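Local coordinates for protein enoyl-CoA hydratase/isomerase (Pseudomonas aeruginosa, PDB 3LAO) that probably hydrates the double bond of an enoyl-CoA thioester, perhaps of a steroid side chain, as a homotrimeric member of the crotonase family, at residues 56-64 against 197-208; 106-117 against 127-138. One frame throughout, in Å; residues are numbered along the deposited sequence.

In the fold
Running from the N terminus, the chain first lays down strands 14-19 and 22-27 and helix 38-53, then enters strand 59-64, the first half of interaction 1. Interaction 2 opens and closes before that contact is completed: strands 108-112 and 115-117 lead through helix 119-125 to strands 129-133 and 137-139, a short crossover lying wholly within the long loop that interaction 1 closes when helix 196-209 packs back on strand 59-64. The two contacts meet in one sheet, where 59-64 and 108-112 are neighbours and Leu62 N lies 2.9 Å from Val109 O. Interaction 2 thus joins two inner, adjacent strands of the sheet, and interaction 1 lays a helix over it.

Interaction 1. Residues 56-64 against 197-208; sequences ESRCAVLFA and LARALEYAERIA
Val61 pushes both of its methyls into helix 197-208, at the centre of a helix-on-sheet packing of the crotonase fold. Strand 59-64 and the helix run almost antiparallel, at 168° with their axes 8.4 Å apart, and Cys59, Val61 and Phe63 point at the helix from one face of the strand. From CB, the valine forks: CG1, turned away from the backbone N (chi1 -178°), reaches Leu197 CD1 at 3.8 Å and lies near the Ala200 methyl, while CG2 meets Ala204 CB at 3.6 Å and Leu201 CD2. A branched residue suits this place because its two arms span about two helical turns, and the small alanines at 200 and 204 let the helix settle close. Cys59 puts its slim sulfur against the same Ala204 methyl, SG to CB 3.7 Å, with Ile207 CD1 also touching it. At the other end Leu197 packs against Phe63: CD1 rests on Phe63 CB, and CD2 lies over one ring face toward its rim.

Neighbouring strand 108-112 shares the helix, Val109 and Ala111 touching Ala200. On the far side of the helix Arg206 forms a salt bridge with Asp174 of the second subunit, so the layer also faces the trimer interface.

Arg58, on the loop before the strand, packs CB against Ala208 CB at 3.9 Å. Its extended chain carries the guanidinium alongside Ala208, CD passing close to Ala208 O before NH1 donates to it at 3.1 Å, with a bent N-H...O angle of 139° and the oxygen tilted out of the guanidinium plane.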
loop_
_atom_site.group_PDB
_atom_site.type_symbol
_atom_site.label_atom_id
_atom_site.label_comp_id
_atom_site.label_asym_id
_atom_site.label_seq_id
_atom_site.Cartn_x
_atom_site.Cartn_y
_atom_site.Cartn_z
ATOM N N GLU B 56 6.232 -3.695 -32.146
ATOM C CA GLU B 56 4.916 -4.309 -32.267
ATOM C C GLU B 56 4.599 -5.273 -31.136
ATOM O O GLU B 56 3.573 -5.951 -31.151
ATOM C CB GLU B 56 4.786 -5.061 -33.596
ATOM C CG GLU B 56 6.007 -4.971 -34.510
ATOM C CD GLU B 56 7.071 -6.029 -34.219
ATOM O OE1 GLU B 56 8.279 -5.686 -34.267
ATOM O OE2 GLU B 56 6.704 -7.200 -33.959
ATOM N N SER B 57 5.476 -5.382 -30.160
ATOM C CA SER B 57 5.110 -6.185 -29.019
ATOM C C SER B 57 4.400 -5.225 -28.083
ATOM O O SER B 57 4.873 -4.123 -27.836
ATOM C CB SER B 57 6.351 -6.781 -28.374
ATOM O OG SER B 57 7.055 -7.605 -29.303
ATOM N N ARG B 58 3.236 -5.626 -27.609
ATOM C CA ARG B 58 2.452 -4.777 -26.755
ATOM C C ARG B 58 2.405 -5.315 -25.368
ATOM O O ARG B 58 2.061 -4.595 -24.441
ATOM C CB ARG B 58 1.032 -4.649 -27.274
ATOM C CG ARG B 58 0.958 -3.765 -28.477
ATOM C CD ARG B 58 -0.446 -3.828 -29.066
ATOM N NE ARG B 58 -0.560 -3.147 -30.352
ATOM C CZ ARG B 58 -1.647 -2.478 -30.730
ATOM N NH1 ARG B 58 -2.695 -2.389 -29.907
ATOM N NH2 ARG B 58 -1.693 -1.887 -31.920
ATOM N N CYS B 59 2.762 -6.578 -25.217
ATOM C CA CYS B 59 2.828 -7.171 -23.905
ATOM C C CYS B 59 3.785 -8.384 -23.933
ATOM O O CYS B 59 3.891 -9.126 -24.920
ATOM C CB CYS B 59 1.430 -7.592 -23.493
ATOM S SG CYS B 59 1.232 -8.065 -21.745
ATOM N N ALA B 60 4.513 -8.567 -22.851
ATOM C CA ALA B 60 5.430 -9.679 -22.764
ATOM C C ALA B 60 4.824 -10.722 -21.815
ATOM O O ALA B 60 4.229 -10.363 -20.793
ATOM C CB ALA B 60 6.749 -9.169 -22.240
ATOM N N VAL B 61 4.951 -12.002 -22.141
ATOM C CA VAL B 61 4.574 -13.035 -21.172
ATOM C C VAL B 61 5.794 -13.849 -20.741
ATOM O O VAL B 61 6.443 -14.532 -21.564
ATOM C CB VAL B 61 3.539 -13.992 -21.760
ATOM C CG1 VAL B 61 3.146 -15.003 -20.717
ATOM C CG2 VAL B 61 2.334 -13.199 -22.279
ATOM N N LEU B 62 6.135 -13.743 -19.467
ATOM C CA LEU B 62 7.234 -14.522 -18.910
ATOM C C LEU B 62 6.692 -15.797 -18.297
ATOM O O LEU B 62 5.831 -15.744 -17.459
ATOM C CB LEU B 62 7.962 -13.743 -17.829
ATOM C CG LEU B 62 9.042 -14.469 -17.013
ATOM C CD1 LEU B 62 10.281 -14.907 -17.837
ATOM C CD2 LEU B 62 9.472 -13.508 -15.959
ATOM N N PHE B 63 7.207 -16.943 -18.737
ATOM C CA PHE B 63 6.826 -18.240 -18.191
ATOM C C PHE B 63 8.072 -19.173 -18.080
ATOM O O PHE B 63 9.219 -18.797 -18.436
ATOM C CB PHE B 63 5.727 -18.855 -19.078
ATOM C CG PHE B 63 6.231 -19.359 -20.395
ATOM C CD1 PHE B 63 6.542 -18.478 -21.415
ATOM C CD2 PHE B 63 6.455 -20.722 -20.587
ATOM C CE1 PHE B 63 7.037 -18.946 -22.673
ATOM C CE2 PHE B 63 6.972 -21.212 -21.829
ATOM C CZ PHE B 63 7.246 -20.313 -22.871
ATOM N N ALA B 64 7.850 -20.380 -17.574
ATOM C CA ALA B 64 8.932 -21.351 -17.387
ATOM C C ALA B 64 8.579 -22.654 -18.095
ATOM O O ALA B 64 7.451 -23.158 -17.973
ATOM C CB ALA B 64 9.218 -21.599 -15.887
ATOM N N LEU B 197 -0.477 -20.802 -18.088
ATOM C CA LEU B 197 0.027 -20.046 -19.223
ATOM C C LEU B 197 -1.134 -19.635 -20.112
ATOM O O LEU B 197 -1.152 -18.512 -20.607
ATOM C CB LEU B 197 1.065 -20.822 -20.014
ATOM C CG LEU B 197 1.619 -20.080 -21.233
ATOM C CD1 LEU B 197 2.249 -18.691 -20.943
ATOM C CD2 LEU B 197 2.596 -20.990 -21.934
ATOM N N ALA B 198 -2.124 -20.514 -20.288
ATOM C CA ALA B 198 -3.275 -20.154 -21.114
ATOM C C ALA B 198 -3.956 -18.921 -20.545
ATOM O O ALA B 198 -4.435 -18.040 -21.281
ATOM C CB ALA B 198 -4.248 -21.269 -21.199
ATOM N N ARG B 199 -3.992 -18.864 -19.225
ATOM C CA ARG B 199 -4.652 -17.781 -18.520
ATOM C C ARG B 199 -3.836 -16.498 -18.589
ATOM O O ARG B 199 -4.363 -15.440 -18.911
ATOM C CB ARG B 199 -4.878 -18.175 -17.079
ATOM C CG ARG B 199 -5.797 -17.234 -16.388
ATOM C CD ARG B 199 -7.097 -17.091 -17.179
ATOM N NE ARG B 199 -7.818 -15.923 -16.713
ATOM C CZ ARG B 199 -9.093 -15.673 -16.980
ATOM N NH1 ARG B 199 -9.802 -16.539 -17.708
ATOM N NH2 ARG B 199 -9.664 -14.560 -16.508
ATOM N N ALA B 200 -2.541 -16.602 -18.314
ATOM C CA ALA B 200 -1.641 -15.475 -18.508
ATOM C C ALA B 200 -1.763 -14.873 -19.915
ATOM O O ALA B 200 -1.822 -13.652 -20.082
ATOM C CB ALA B 200 -0.166 -15.878 -18.196
ATOM N N LEU B 201 -1.821 -15.737 -20.920
ATOM C CA LEU B 201 -2.048 -15.314 -22.310
ATOM C C LEU B 201 -3.349 -14.512 -22.507
ATOM O O LEU B 201 -3.330 -13.452 -23.108
ATOM C CB LEU B 201 -1.984 -16.517 -23.270
ATOM C CG LEU B 201 -0.558 -16.942 -23.584
ATOM C CD1 LEU B 201 -0.432 -18.216 -24.431
ATOM C CD2 LEU B 201 0.125 -15.773 -24.255
ATOM N N GLU B 202 -4.471 -15.001 -21.993
ATOM C CA GLU B 202 -5.701 -14.244 -22.106
ATOM C C GLU B 202 -5.556 -12.802 -21.533
ATOM O O GLU B 202 -6.035 -11.839 -22.136
ATOM C CB GLU B 202 -6.830 -14.973 -21.386
ATOM C CG GLU B 202 -6.831 -16.458 -21.579
ATOM C CD GLU B 202 -8.112 -17.116 -21.069
ATOM O OE1 GLU B 202 -9.054 -16.383 -20.704
ATOM O OE2 GLU B 202 -8.178 -18.367 -21.037
ATOM N N TYR B 203 -4.912 -12.666 -20.370
ATOM C CA TYR B 203 -4.682 -11.352 -19.768
ATOM C C TYR B 203 -3.832 -10.472 -20.649
ATOM O O TYR B 203 -4.049 -9.271 -20.714
ATOM C CB TYR B 203 -3.978 -11.448 -18.394
ATOM C CG TYR B 203 -4.904 -11.736 -17.238
ATOM C CD1 TYR B 203 -5.725 -10.728 -16.703
ATOM C CD2 TYR B 203 -4.969 -13.017 -16.662
ATOM C CE1 TYR B 203 -6.592 -10.988 -15.628
ATOM C CE2 TYR B 203 -5.832 -13.286 -15.560
ATOM C CZ TYR B 203 -6.641 -12.265 -15.066
ATOM O OH TYR B 203 -7.486 -12.511 -14.014
ATOM N N ALA B 204 -2.831 -11.077 -21.281
ATOM C CA ALA B 204 -1.881 -10.358 -22.110
ATOM C C ALA B 204 -2.537 -9.944 -23.405
ATOM O O ALA B 204 -2.297 -8.847 -23.890
ATOM C CB ALA B 204 -0.661 -11.220 -22.409
ATOM N N GLU B 205 -3.344 -10.828 -23.986
ATOM C CA GLU B 205 -4.180 -10.429 -25.123
ATOM C C GLU B 205 -5.101 -9.247 -24.769
ATOM O O GLU B 205 -5.262 -8.310 -25.562
ATOM C CB GLU B 205 -4.961 -11.610 -25.701
ATOM C CG GLU B 205 -4.217 -12.278 -26.888
ATOM C CD GLU B 205 -4.225 -13.819 -26.826
ATOM O OE1 GLU B 205 -5.021 -14.404 -26.043
ATOM O OE2 GLU B 205 -3.430 -14.448 -27.567
ATOM N N ARG B 206 -5.655 -9.256 -23.564
ATOM C CA ARG B 206 -6.490 -8.140 -23.161
ATOM C C ARG B 206 -5.733 -6.778 -23.070
ATOM O O ARG B 206 -6.267 -5.755 -23.476
ATOM C CB ARG B 206 -7.248 -8.474 -21.878
ATOM C CG ARG B 206 -8.561 -7.729 -21.751
ATOM C CD ARG B 206 -9.700 -8.545 -22.325
ATOM N NE ARG B 206 -10.786 -8.763 -21.369
ATOM C CZ ARG B 206 -10.684 -9.473 -20.239
ATOM N NH1 ARG B 206 -9.526 -10.036 -19.876
ATOM N NH2 ARG B 206 -11.750 -9.612 -19.457
ATOM N N ILE B 207 -4.499 -6.783 -22.551
ATOM C CA ILE B 207 -3.679 -5.592 -22.423
ATOM C C ILE B 207 -3.244 -5.178 -23.824
ATOM O O ILE B 207 -3.119 -3.989 -24.142
ATOM C CB ILE B 207 -2.405 -5.883 -21.559
ATOM C CG1 ILE B 207 -2.755 -6.079 -20.078
ATOM C CG2 ILE B 207 -1.300 -4.830 -21.742
ATOM C CD1 ILE B 207 -1.546 -6.663 -19.233
ATOM N N ALA B 208 -2.994 -6.163 -24.678
ATOM C CA ALA B 208 -2.617 -5.836 -26.052
ATOM C C ALA B 208 -3.742 -5.201 -26.909
ATOM O O ALA B 208 -3.455 -4.671 -27.963
ATOM C CB ALA B 208 -1.998 -7.070 -26.785
#

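Interaction 2. Residues 106-117 against 127-138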
loop_
_atom_site.group_PDB
_atom_site.type_symbol
_atom_site.label_atom_id
_atom_site.label_comp_id
_atom_site.label_asym_id
_atom_site.label_seq_id
_atom_site.Cartn_x
_atom_site.Cartn_y
_atom_site.Cartn_z
ATOM N N LYS B 106 6.948 -1.185 -20.792
ATOM C CA LYS B 106 5.807 -1.881 -21.366
ATOM C C LYS B 106 5.385 -3.011 -20.423
ATOM O O LYS B 106 6.102 -3.332 -19.491
ATOM C CB LYS B 106 6.161 -2.443 -22.730
ATOM C CG LYS B 106 6.478 -1.384 -23.735
ATOM C CD LYS B 106 6.397 -1.968 -25.150
ATOM C CE LYS B 106 7.742 -2.398 -25.688
ATOM N NZ LYS B 106 7.500 -3.136 -26.969
ATOM N N PRO B 107 4.192 -3.575 -20.640
ATOM C CA PRO B 107 3.591 -4.466 -19.639
ATOM C C PRO B 107 4.205 -5.833 -19.581
ATOM O O PRO B 107 4.636 -6.334 -20.578
ATOM C CB PRO B 107 2.123 -4.590 -20.106
ATOM C CG PRO B 107 1.893 -3.341 -20.869
ATOM C CD PRO B 107 3.187 -3.058 -21.586
ATOM N N LEU B 108 4.213 -6.447 -18.411
ATOM C CA LEU B 108 4.694 -7.812 -18.302
ATOM C C LEU B 108 3.701 -8.641 -17.513
ATOM O O LEU B 108 3.212 -8.224 -16.475
ATOM C CB LEU B 108 6.057 -7.822 -17.624
ATOM C CG LEU B 108 6.634 -9.182 -17.234
ATOM C CD1 LEU B 108 7.024 -9.903 -18.454
ATOM C CD2 LEU B 108 7.847 -8.866 -16.436
ATOM N N VAL B 109 3.381 -9.808 -18.035
ATOM C CA VAL B 109 2.477 -10.719 -17.388
ATOM C C VAL B 109 3.321 -11.951 -17.105
ATOM O O VAL B 109 4.157 -12.330 -17.925
ATOM C CB VAL B 109 1.334 -11.121 -18.328
ATOM C CG1 VAL B 109 0.612 -12.375 -17.792
ATOM C CG2 VAL B 109 0.377 -9.970 -18.522
ATOM N N VAL B 110 3.124 -12.570 -15.950
ATOM C CA VAL B 110 3.913 -13.724 -15.638
ATOM C C VAL B 110 3.061 -14.912 -15.198
ATOM O O VAL B 110 2.101 -14.761 -14.411
ATOM C CB VAL B 110 4.993 -13.399 -14.575
ATOM C CG1 VAL B 110 4.332 -13.073 -13.176
ATOM C CG2 VAL B 110 5.927 -14.576 -14.476
ATOM N N ALA B 111 3.424 -16.089 -15.702
ATOM C CA ALA B 111 2.807 -17.366 -15.294
ATOM C C ALA B 111 3.790 -18.239 -14.503
ATOM O O ALA B 111 4.887 -18.505 -14.982
ATOM C CB ALA B 111 2.316 -18.126 -16.543
ATOM N N VAL B 112 3.388 -18.708 -13.322
ATOM C CA VAL B 112 4.256 -19.536 -12.472
ATOM C C VAL B 112 3.606 -20.839 -11.988
ATOM O O VAL B 112 2.428 -20.877 -11.634
ATOM C CB VAL B 112 4.657 -18.823 -11.184
ATOM C CG1 VAL B 112 5.323 -17.484 -11.466
ATOM C CG2 VAL B 112 3.464 -18.637 -10.389
ATOM N N GLN B 113 4.430 -21.870 -11.881
ATOM C CA GLN B 113 3.984 -23.193 -11.457
ATOM C C GLN B 113 5.044 -23.916 -10.645
ATOM O O GLN B 113 6.262 -23.707 -10.832
ATOM C CB GLN B 113 3.676 -24.063 -12.676
ATOM C CG GLN B 113 4.921 -24.700 -13.323
ATOM C CD GLN B 113 5.660 -23.770 -14.280
ATOM O OE1 GLN B 113 5.860 -22.575 -13.994
ATOM N NE2 GLN B 113 6.109 -24.329 -15.419
ATOM N N GLY B 114 4.571 -24.807 -9.781
ATOM C CA GLY B 114 5.437 -25.683 -9.017
ATOM C C GLY B 114 6.234 -25.020 -7.904
ATOM O O GLY B 114 5.735 -24.841 -6.800
ATOM N N THR B 115 7.478 -24.689 -8.217
ATOM C CA THR B 115 8.446 -24.202 -7.262
ATOM C C THR B 115 8.849 -22.780 -7.617
ATOM O O THR B 115 9.099 -22.477 -8.769
ATOM C CB THR B 115 9.696 -25.095 -7.267
ATOM O OG1 THR B 115 9.586 -26.076 -6.241
ATOM C CG2 THR B 115 10.933 -24.288 -7.019
ATOM N N CYS B 116 8.907 -21.915 -6.609
ATOM C CA CYS B 116 9.168 -20.498 -6.831
ATOM C C CYS B 116 10.025 -19.914 -5.713
ATOM O O CYS B 116 9.543 -19.136 -4.890
ATOM C CB CYS B 116 7.854 -19.723 -6.947
ATOM S SG CYS B 116 8.012 -18.098 -7.725
ATOM N N TRP B 117 11.299 -20.294 -5.690
ATOM C CA TRP B 117 12.176 -19.967 -4.572
ATOM C C TRP B 117 12.744 -18.558 -4.712
ATOM O O TRP B 117 13.031 -18.102 -5.819
ATOM C CB TRP B 117 13.313 -20.985 -4.468
ATOM C CG TRP B 117 12.861 -22.347 -4.038
ATOM C CD1 TRP B 117 13.510 -23.529 -4.247
ATOM C CD2 TRP B 117 11.660 -22.669 -3.325
ATOM N NE1 TRP B 117 12.787 -24.566 -3.708
ATOM C CE2 TRP B 117 11.648 -24.065 -3.137
ATOM C CE3 TRP B 117 10.595 -21.911 -2.829
ATOM C CZ2 TRP B 117 10.612 -24.719 -2.474
ATOM C CZ3 TRP B 117 9.567 -22.563 -2.171
ATOM C CH2 TRP B 117 9.583 -23.953 -1.998
ATOM N N ALA B 127 6.135 -7.920 -12.098
ATOM C CA ALA B 127 5.226 -7.986 -13.229
ATOM C C ALA B 127 3.903 -7.245 -12.932
ATOM O O ALA B 127 3.640 -6.844 -11.808
ATOM C CB ALA B 127 4.952 -9.424 -13.556
ATOM N N ASP B 128 3.070 -7.076 -13.947
ATOM C CA ASP B 128 1.787 -6.400 -13.773
ATOM C C ASP B 128 0.613 -7.326 -13.541
ATOM O O ASP B 128 -0.383 -6.934 -12.980
ATOM C CB ASP B 128 1.556 -5.578 -15.002
ATOM C CG ASP B 128 2.713 -4.668 -15.259
ATOM O OD1 ASP B 128 3.178 -4.063 -14.274
ATOM O OD2 ASP B 128 3.188 -4.603 -16.413
ATOM N N ILE B 129 0.732 -8.552 -14.013
ATOM C CA ILE B 129 -0.248 -9.602 -13.804
ATOM C C ILE B 129 0.542 -10.869 -13.554
ATOM O O ILE B 129 1.518 -11.188 -14.289
ATOM C CB ILE B 129 -1.063 -9.882 -15.042
ATOM C CG1 ILE B 129 -1.713 -8.591 -15.581
ATOM C CG2 ILE B 129 -2.049 -11.025 -14.758
ATOM C CD1 ILE B 129 -2.733 -7.960 -14.702
ATOM N N ALA B 130 0.131 -11.567 -12.501
ATOM C CA ALA B 130 0.771 -12.792 -12.078
ATOM C C ALA B 130 -0.262 -13.880 -11.889
ATOM O O ALA B 130 -1.185 -13.744 -11.091
ATOM C CB ALA B 130 1.600 -12.562 -10.753
ATOM N N VAL B 131 -0.107 -14.953 -12.640
ATOM C CA VAL B 131 -0.961 -16.111 -12.507
ATOM C C VAL B 131 -0.180 -17.359 -12.072
ATOM O O VAL B 131 0.827 -17.701 -12.671
ATOM C CB VAL B 131 -1.633 -16.397 -13.847
ATOM C CG1 VAL B 131 -2.405 -17.702 -13.795
ATOM C CG2 VAL B 131 -2.546 -15.229 -14.204
ATOM N N ALA B 132 -0.683 -18.047 -11.055
ATOM C CA ALA B 132 -0.037 -19.233 -10.521
ATOM C C ALA B 132 -0.963 -20.455 -10.518
ATOM O O ALA B 132 -2.173 -20.348 -10.295
ATOM C CB ALA B 132 0.474 -18.970 -9.099
ATOM N N ALA B 133 -0.363 -21.610 -10.761
ATOM C CA ALA B 133 -1.019 -22.907 -10.637
ATOM C C ALA B 133 -1.303 -23.158 -9.168
ATOM O O ALA B 133 -0.457 -22.876 -8.318
ATOM C CB ALA B 133 -0.094 -24.007 -11.185
ATOM N N ARG B 134 -2.501 -23.639 -8.866
ATOM C CA ARG B 134 -2.811 -24.122 -7.528
ATOM C C ARG B 134 -1.716 -25.079 -7.076
ATOM O O ARG B 134 -1.275 -25.937 -7.852
ATOM C CB ARG B 134 -4.142 -24.850 -7.553
ATOM C CG ARG B 134 -4.578 -25.441 -6.244
ATOM C CD ARG B 134 -6.102 -25.426 -6.175
ATOM N NE ARG B 134 -6.601 -24.083 -5.881
ATOM C CZ ARG B 134 -7.374 -23.357 -6.693
ATOM N NH1 ARG B 134 -7.757 -23.841 -7.879
ATOM N NH2 ARG B 134 -7.769 -22.144 -6.311
ATOM N N GLY B 135 -1.242 -24.917 -5.844
ATOM C CA GLY B 135 -0.195 -25.802 -5.366
ATOM C C GLY B 135 1.224 -25.349 -5.671
ATOM O O GLY B 135 2.185 -26.038 -5.335
ATOM N N THR B 136 1.381 -24.198 -6.309
ATOM C CA THR B 136 2.704 -23.651 -6.493
ATOM C C THR B 136 3.229 -23.280 -5.107
ATOM O O THR B 136 2.468 -22.855 -4.248
ATOM C CB THR B 136 2.644 -22.408 -7.385
ATOM O OG1 THR B 136 2.166 -22.784 -8.686
ATOM C CG2 THR B 136 4.010 -21.730 -7.465
ATOM N N ARG B 137 4.527 -23.426 -4.894
ATOM C CA ARG B 137 5.109 -23.222 -3.583
ATOM C C ARG B 137 6.091 -22.086 -3.631
ATOM O O ARG B 137 6.893 -22.011 -4.511
ATOM C CB ARG B 137 5.898 -24.450 -3.142
ATOM C CG ARG B 137 5.098 -25.724 -2.936
ATOM C CD ARG B 137 6.085 -26.922 -3.020
ATOM N NE ARG B 137 6.780 -27.239 -1.755
ATOM C CZ ARG B 137 7.988 -27.815 -1.654
ATOM N NH1 ARG B 137 8.696 -28.126 -2.743
ATOM N NH2 ARG B 137 8.500 -28.073 -0.452
ATOM N N PHE B 138 6.086 -21.259 -2.607
ATOM C CA PHE B 138 6.906 -20.083 -2.580
ATOM C C PHE B 138 7.645 -20.099 -1.287
ATOM O O PHE B 138 7.080 -20.458 -0.229
ATOM C CB PHE B 138 5.993 -18.835 -2.571
ATOM C CG PHE B 138 5.152 -18.675 -3.814
ATOM C CD1 PHE B 138 3.853 -19.163 -3.865
ATOM C CD2 PHE B 138 5.667 -18.025 -4.944
ATOM C CE1 PHE B 138 3.069 -19.006 -5.048
ATOM C CE2 PHE B 138 4.891 -17.850 -6.150
ATOM C CZ PHE B 138 3.593 -18.323 -6.191
#
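Leu108 and Asp128 grip each other twice where the two strands begin: Asp128 N donates to Leu108 O, and Leu108 N returns a bond to Asp128 OD2 at 2.9 Å, arriving on the anti side and 35° out of the carboxylate plane. That oxygen also pairs with Arg104, while OD1 accepts from Trp163 of the second subunit, so an aspartate with two acceptor atoms suits this buried junction.

Strands 108-112 and 129-133 then run parallel, joined by four backbone bonds from Val110 N to Val112 O. This is the tight part. With Val112 CG1 anti to the carbonyl carbon (chi1 -56°), CG2 falls between N and the carbonyl carbon, 3.3 Å from Ala132 CB; Val110 CG1 touches the methyls of both Ala127 and Ala130. Small alanines beside branched valines on the same sheet face let the side chains mesh, and Met124 of helix 119-125 packs on Val110 and Ala130.

Beyond Val112 the register slips by two residues. Gly114, at positive phi, turns the chain, and a type II turn from Ala133 to Thr136 takes up the slack, Thr136 OG1 donating to Ala133 O. In the second ladder Arg137 N bonds Gly114 O at 2.7 Å, but Cys116 N reaches Arg137 O only weakly. Cys116 SG sits obliquely beside the Phe138 ring, 4.6 Å from its centroid. The exposed side is looser: Trp117 CZ2 lies over one face of the Arg137 guanidinium, with the planes 71° apart, and Glu175 pairs with NH2. Helix 119-125 makes the crossover between these strand pairs, within the beta-beta-alpha spiral of the crotonase fold.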